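Local coordinates for endo-pectate lyase (Erwinia chrysanthemi, PDB 3B4N), which cleaves the pectic polymer polygalacturonate by calcium-dependent beta-elimination and probably also acts on highly methylated pectins, at residues Leu164-Ser169 against Val187-Ile192; Gly171-His176 against Cys193-Thr198. One frame throughout, in Å; residues are numbered along the deposited sequence. Where two conformers were deposited one is given.

Interaction 1: Leu164-Ser169 against Val187-Ile192. With CA (calcium ion), chain C.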
loop_
_atom_site.group_PDB
_atom_site.type_symbol
_atom_site.label_atom_id
_atom_site.label_comp_id
_atom_site.label_asym_id
_atom_site.label_seq_id
_atom_site.Cartn_x
_atom_site.Cartn_y
_atom_site.Cartn_z
ATOM N N LEU A 164 -1.198 11.139 2.825
ATOM C CA LEU A 164 -2.362 11.527 2.044
ATOM C C LEU A 164 -3.443 10.477 2.172
ATOM O O LEU A 164 -3.146 9.291 2.249
ATOM C CB LEU A 164 -1.957 11.666 0.575
ATOM C CG LEU A 164 -3.027 12.009 -0.468
ATOM C CD1 LEU A 164 -3.534 13.435 -0.253
ATOM C CD2 LEU A 164 -2.423 11.874 -1.865
ATOM N N ARG A 165 -4.696 10.920 2.198
ATOM C CA ARG A 165 -5.824 10.009 2.281
ATOM C C ARG A 165 -6.656 10.183 1.024
ATOM O O ARG A 165 -6.923 11.304 0.591
ATOM C CB ARG A 165 -6.691 10.307 3.513
ATOM C CG ARG A 165 -7.796 9.275 3.764
ATOM C CD ARG A 165 -8.792 9.789 4.800
ATOM N NE ARG A 165 -8.122 10.238 6.016
ATOM C CZ ARG A 165 -7.776 9.445 7.025
ATOM N NH1 ARG A 165 -7.157 9.960 8.076
ATOM N NH2 ARG A 165 -8.065 8.150 6.997
ATOM N N ILE A 166 -7.044 9.058 0.436
ATOM C CA ILE A 166 -7.865 9.045 -0.765
ATOM C C ILE A 166 -9.265 8.636 -0.321
ATOM O O ILE A 166 -9.447 7.571 0.271
ATOM C CB ILE A 166 -7.332 8.017 -1.793
ATOM C CG1 ILE A 166 -5.848 8.274 -2.072
ATOM C CG2 ILE A 166 -8.151 8.093 -3.082
ATOM C CD1 ILE A 166 -5.545 9.658 -2.612
ATOM N N SER A 167 -10.251 9.486 -0.594
ATOM C CA SER A 167 -11.631 9.206 -0.198
ATOM C C SER A 167 -12.243 7.928 -0.756
ATOM O O SER A 167 -11.910 7.492 -1.854
ATOM C CB SER A 167 -12.528 10.397 -0.549
ATOM O OG SER A 167 -12.789 10.451 -1.936
ATOM N N ALA A 168 -13.145 7.334 0.017
ATOM C CA ALA A 168 -13.791 6.091 -0.383
ATOM C C ALA A 168 -14.575 6.193 -1.683
ATOM O O ALA A 168 -14.597 5.249 -2.467
ATOM C CB ALA A 168 -14.712 5.600 0.732
ATOM N N SER A 169 -15.207 7.337 -1.919
ATOM C CA SER A 169 -16.018 7.507 -3.118
ATOM C C SER A 169 -15.335 8.229 -4.271
ATOM O O SER A 169 -15.931 8.402 -5.331
ATOM C CB SER A 169 -17.307 8.259 -2.764
ATOM O OG SER A 169 -17.024 9.583 -2.347
ATOM N N VAL A 187 0.220 6.547 2.552
ATOM C CA VAL A 187 -0.991 6.963 1.867
ATOM C C VAL A 187 -2.071 5.973 2.290
ATOM O O VAL A 187 -1.804 4.783 2.469
ATOM C CB VAL A 187 -0.817 6.962 0.328
ATOM C CG1 VAL A 187 -2.175 7.165 -0.346
ATOM C CG2 VAL A 187 0.133 8.101 -0.077
ATOM N N ILE A 188 -3.279 6.486 2.490
ATOM C CA ILE A 188 -4.403 5.655 2.903
ATOM C C ILE A 188 -5.482 5.737 1.839
ATOM O O ILE A 188 -5.914 6.828 1.482
ATOM C CB ILE A 188 -4.989 6.136 4.241
ATOM C CG1 ILE A 188 -3.946 5.960 5.347
ATOM C CG2 ILE A 188 -6.278 5.372 4.563
ATOM C CD1 ILE A 188 -4.421 6.397 6.725
ATOM N N TRP A 189 -5.873 4.582 1.309
ATOM C CA TRP A 189 -6.936 4.517 0.298
ATOM C C TRP A 189 -8.157 3.969 1.031
ATOM O O TRP A 189 -8.164 2.812 1.446
ATOM C CB TRP A 189 -6.554 3.558 -0.835
ATOM C CG TRP A 189 -5.447 4.035 -1.749
ATOM C CD1 TRP A 189 -5.590 4.582 -2.991
ATOM C CD2 TRP A 189 -4.033 3.928 -1.520
ATOM N NE1 TRP A 189 -4.359 4.812 -3.559
ATOM C CE2 TRP A 189 -3.386 4.420 -2.676
ATOM C CE3 TRP A 189 -3.252 3.460 -0.454
ATOM C CZ2 TRP A 189 -1.996 4.452 -2.796
ATOM C CZ3 TRP A 189 -1.863 3.494 -0.575
ATOM C CH2 TRP A 189 -1.253 3.986 -1.739
ATOM N N GLU A 190 -9.193 4.789 1.188
ATOM C CA GLU A 190 -10.393 4.358 1.913
ATOM C C GLU A 190 -11.229 3.285 1.198
ATOM O O GLU A 190 -11.945 2.510 1.842
ATOM C CB GLU A 190 -11.241 5.581 2.281
ATOM C CG GLU A 190 -10.603 6.479 3.366
ATOM C CD GLU A 190 -10.508 5.813 4.740
ATOM O OE1 GLU A 190 -11.369 4.967 5.063
ATOM O OE2 GLU A 190 -9.584 6.149 5.516
ATOM N N ASP A 191 -11.128 3.240 -0.127
ATOM C CA ASP A 191 -11.801 2.233 -0.951
ATOM C C ASP A 191 -11.209 2.397 -2.340
ATOM O O ASP A 191 -11.635 3.257 -3.107
ATOM C CB ASP A 191 -13.322 2.450 -1.011
ATOM C CG ASP A 191 -14.050 1.319 -1.751
ATOM O OD1 ASP A 191 -13.403 0.565 -2.505
ATOM O OD2 ASP A 191 -15.284 1.186 -1.588
ATOM N N ILE A 192 -10.213 1.580 -2.655
ATOM C CA ILE A 192 -9.558 1.646 -3.948
ATOM C C ILE A 192 -10.592 1.653 -5.064
ATOM O O ILE A 192 -11.536 0.861 -5.033
ATOM C CB ILE A 192 -8.654 0.425 -4.159
ATOM C CG1 ILE A 192 -7.491 0.454 -3.166
ATOM C CG2 ILE A 192 -8.154 0.394 -5.601
ATOM C CD1 ILE A 192 -6.693 -0.835 -3.150
HETATM CA CA CA C . -13.245 -0.580 -4.559
HETATM O O HOH W 1 -9.900 5.306 -1.908
HETATM O O HOH W 2 -13.021 5.122 -4.689
HETATM O O HOH W 3 -12.180 -1.425 -6.571
HETATM O O HOH W 4 -14.864 -2.323 -4.670
#
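L164, R165 and I166 run parallel to V187, I188 and W189, the short strand axes 4.7 Å apart, and I188 N to L164 O, I166 N to I188 O (2.7 Å) and E190 N to I166 O join the two backbones. L164, I166, V187 and W189 project to one face, R165 and I188 to the other. On the first, I166 lies beside W189 with CG1 over the five-membered ring, a CH-pi contact 4.2 Å from the centroid, and V187 CG1 sits against the same I166 CG1. On the other, the R165 chain sets out extended and then kinks at chi3 (-52°), which carries NH2 to E190. NH2 makes a salt-bridging hydrogen bond of 2.9 Å to OE2; that oxygen lies in the guanidinium plane, although the carboxylate is turned 36° from it and the N-H...O angle is a bent 145°. K29 holds E190 OE1, while S27 OG bonds OE2 and L26 O takes R165 NH2, so strand 22-29 of the N-terminal region closes this face.

Past the strand ends, A168 CB rests on E190 CB at 3.8 Å and touches D191 CB as well. One water donates to both A168 O (2.7 Å) and D191 O. Calcium takes D191 OD1 at 2.4 Å and I192 O at 2.3 Å, with two waters, N213 OD1 and Y218 O completing its shell. With R165, K29 and S27 on its two oxygens, the E190 carboxylate is probably fixed in rotation and its charge balanced, while calcium, gripping a side chain and the next carbonyl, would steady the backbone beyond the strand.

Interaction 2: Gly171-His176 against Cys193-Thr198. Unlike the reference sequence in segment 171-176: G171 (reference Arg). With ZN (zinc ion), chain F; ZN (zinc ion), chain D; ZN (zinc ion), chain E.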
loop_
_atom_site.group_PDB
_atom_site.type_symbol
_atom_site.label_atom_id
_atom_site.label_comp_id
_atom_site.label_asym_id
_atom_site.label_seq_id
_atom_site.Cartn_x
_atom_site.Cartn_y
_atom_site.Cartn_z
ATOM N N GLY A 171 -11.783 7.599 -5.429
ATOM C CA GLY A 171 -10.467 7.057 -5.722
ATOM C C GLY A 171 -9.983 7.123 -7.159
ATOM O O GLY A 171 -8.782 6.980 -7.408
ATOM N N ALA A 172 -10.903 7.334 -8.101
ATOM C CA ALA A 172 -10.582 7.415 -9.528
ATOM C C ALA A 172 -9.479 6.440 -9.942
ATOM O O ALA A 172 -9.615 5.232 -9.729
ATOM C CB ALA A 172 -10.211 8.850 -9.900
ATOM N N ASP A 173 -8.396 6.936 -10.537
ATOM C CA ASP A 173 -7.312 6.037 -10.929
ATOM C C ASP A 173 -6.076 6.170 -10.032
ATOM O O ASP A 173 -4.936 6.051 -10.488
ATOM C CB ASP A 173 -6.911 6.227 -12.393
ATOM C CG ASP A 173 -6.148 5.035 -12.930
ATOM O OD1 ASP A 173 -5.354 5.184 -13.873
ATOM O OD2 ASP A 173 -6.354 3.927 -12.401
ATOM N N GLY A 174 -6.321 6.455 -8.760
ATOM C CA GLY A 174 -5.235 6.529 -7.796
ATOM C C GLY A 174 -4.049 7.423 -8.080
ATOM O O GLY A 174 -4.200 8.553 -8.539
ATOM N N ILE A 175 -2.858 6.909 -7.790
ATOM C CA ILE A 175 -1.618 7.663 -7.956
ATOM C C ILE A 175 -0.717 7.059 -9.021
ATOM O O ILE A 175 -0.424 5.871 -8.980
ATOM C CB ILE A 175 -0.838 7.710 -6.621
ATOM C CG1 ILE A 175 -1.740 8.286 -5.524
ATOM C CG2 ILE A 175 0.449 8.510 -6.786
ATOM C CD1 ILE A 175 -1.103 8.304 -4.135
ATOM N N HIS A 176 -0.275 7.879 -9.972
ATOM C CA HIS A 176 0.609 7.415 -11.036
ATOM C C HIS A 176 2.063 7.786 -10.826
ATOM O O HIS A 176 2.359 8.911 -10.422
ATOM C CB HIS A 176 0.241 8.040 -12.385
ATOM C CG HIS A 176 -0.927 7.412 -13.066
ATOM N ND1 HIS A 176 -1.212 7.645 -14.394
ATOM C CD2 HIS A 176 -1.901 6.593 -12.607
ATOM C CE1 HIS A 176 -2.314 6.996 -14.724
ATOM N NE2 HIS A 176 -2.754 6.351 -13.657
ATOM N N CYS A 193 -10.421 2.546 -6.034
ATOM C CA CYS A 193 -11.336 2.608 -7.165
ATOM C C CYS A 193 -10.778 1.684 -8.260
ATOM O O CYS A 193 -10.886 0.462 -8.136
ATOM C CB CYS A 193 -11.481 4.061 -7.639
ATOM S SG CYS A 193 -12.642 4.270 -9.025
ATOM N N GLU A 194 -10.160 2.223 -9.308
ATOM C CA GLU A 194 -9.621 1.357 -10.367
ATOM C C GLU A 194 -8.462 0.522 -9.826
ATOM O O GLU A 194 -8.373 -0.687 -10.050
ATOM C CB GLU A 194 -9.141 2.193 -11.553
ATOM C CG GLU A 194 -10.250 2.866 -12.348
ATOM C CD GLU A 194 -11.232 1.876 -12.960
ATOM O OE1 GLU A 194 -10.805 0.769 -13.359
ATOM O OE2 GLU A 194 -12.431 2.210 -13.060
ATOM N N ASP A 195 -7.565 1.200 -9.125
ATOM C CA ASP A 195 -6.404 0.582 -8.496
ATOM C C ASP A 195 -5.820 1.658 -7.600
ATOM O O ASP A 195 -6.261 2.802 -7.651
ATOM C CB ASP A 195 -5.382 0.097 -9.546
ATOM C CG ASP A 195 -5.228 1.052 -10.716
ATOM O OD1 ASP A 195 -5.726 0.740 -11.814
ATOM O OD2 ASP A 195 -4.609 2.111 -10.539
ATOM N N ALA A 196 -4.838 1.305 -6.778
ATOM C CA ALA A 196 -4.239 2.265 -5.846
ATOM C C ALA A 196 -3.107 3.111 -6.433
ATOM O O ALA A 196 -3.085 4.340 -6.264
ATOM C CB ALA A 196 -3.735 1.523 -4.600
ATOM N N ALA A 197 -2.158 2.456 -7.095
ATOM C CA ALA A 197 -1.016 3.137 -7.698
ATOM C C ALA A 197 -0.615 2.396 -8.957
ATOM O O ALA A 197 -0.794 1.178 -9.060
ATOM C CB ALA A 197 0.151 3.182 -6.718
ATOM N N THR A 198 -0.052 3.137 -9.903
ATOM C CA THR A 198 0.348 2.604 -11.200
ATOM C C THR A 198 1.794 2.946 -11.508
ATOM O O THR A 198 2.187 4.112 -11.473
ATOM C CB THR A 198 -0.544 3.191 -12.321
ATOM O OG1 THR A 198 -1.919 2.939 -12.017
ATOM C CG2 THR A 198 -0.192 2.592 -13.675
HETATM ZN ZN ZN F . -3.719 4.656 -14.526
HETATM ZN ZN ZN D . -5.481 2.231 -13.013
HETATM ZN ZN ZN E . -0.200 8.873 -15.756
HETATM O O HOH W 5 -8.141 4.329 -6.224
HETATM O O HOH W 6 -3.110 4.142 -9.982
HETATM O O HOH W 7 -3.808 2.332 -13.774
HETATM O O HOH W 8 -6.525 1.733 -14.590
HETATM O O HOH W 9 -0.207 7.675 -17.375
#
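D173 and D195 are brought together by unlike first torsions: CG of D173 extends trans to its own nitrogen (chi1 -161°), while CG of D195 is wedged between N and the carbonyl carbon (39°). Their carboxylates, 68° apart in plane, come to 3.1 Å between D173 OD2 and D195 OD2. This approach of two acceptors is probably eased by a zinc ion, which takes D173 OD2 at 2.0 Å and D195 OD1 at 1.9 Å. K224 NZ also bonds D195 OD1, probably offsetting more of the negative charge. D173 bridges metals, since its OD1 binds a second zinc together with H176 NE2 (2.1 Å); H176 ND1 in turn reaches a third zinc, shared with D178. One water sits on the first two zincs and hydrogen-bonds T198 OG1 at 2.7 Å. T198 lies alongside H176, CB 3.7 Å from ring atom CD2.

These are successive coils of the right-handed parallel beta-helix of pectate lyases: I175 and H176 pair in parallel with A197 and T198, and the bends leading into the two strands stack as well. A type II' turn runs from G171 to G174. E194 N bonds A172 O almost straight, at 3.1 Å, and A196 O receives I175 N at 3.0 Å; T198 N then goes to I175 O. Within the stacked bends a water accepts from C193 N and donates to G171 O and D195 O. A second water hydrogen-bonds D173 O, D195 OD2 and T198 OG1. C193 CB packs against the A172 carbonyl, with SG in the disulfide to C143.

The segments alternate along the chain: 164-169 leads into 171-176 on one coil of the beta-helix, and 187-192 runs straight into 193-198 on the next, so interactions 1 and 2 are two stations of the same stacking, their centres about 9 Å apart. W189 NE1 reaches A196 O at 3.0 Å, a weak but probable hydrogen bond, and I166 CG2 packs on G171 CA at 3.7 Å; inside the coil V187 CG1 meets I175 CD1 at 4.1 Å. The metals follow this succession: interaction 1 ends at calcium, the enzyme's cofactor, which lies about 6 Å from the nearest atom of the C193 side chain, while interaction 2 gathers the zincs.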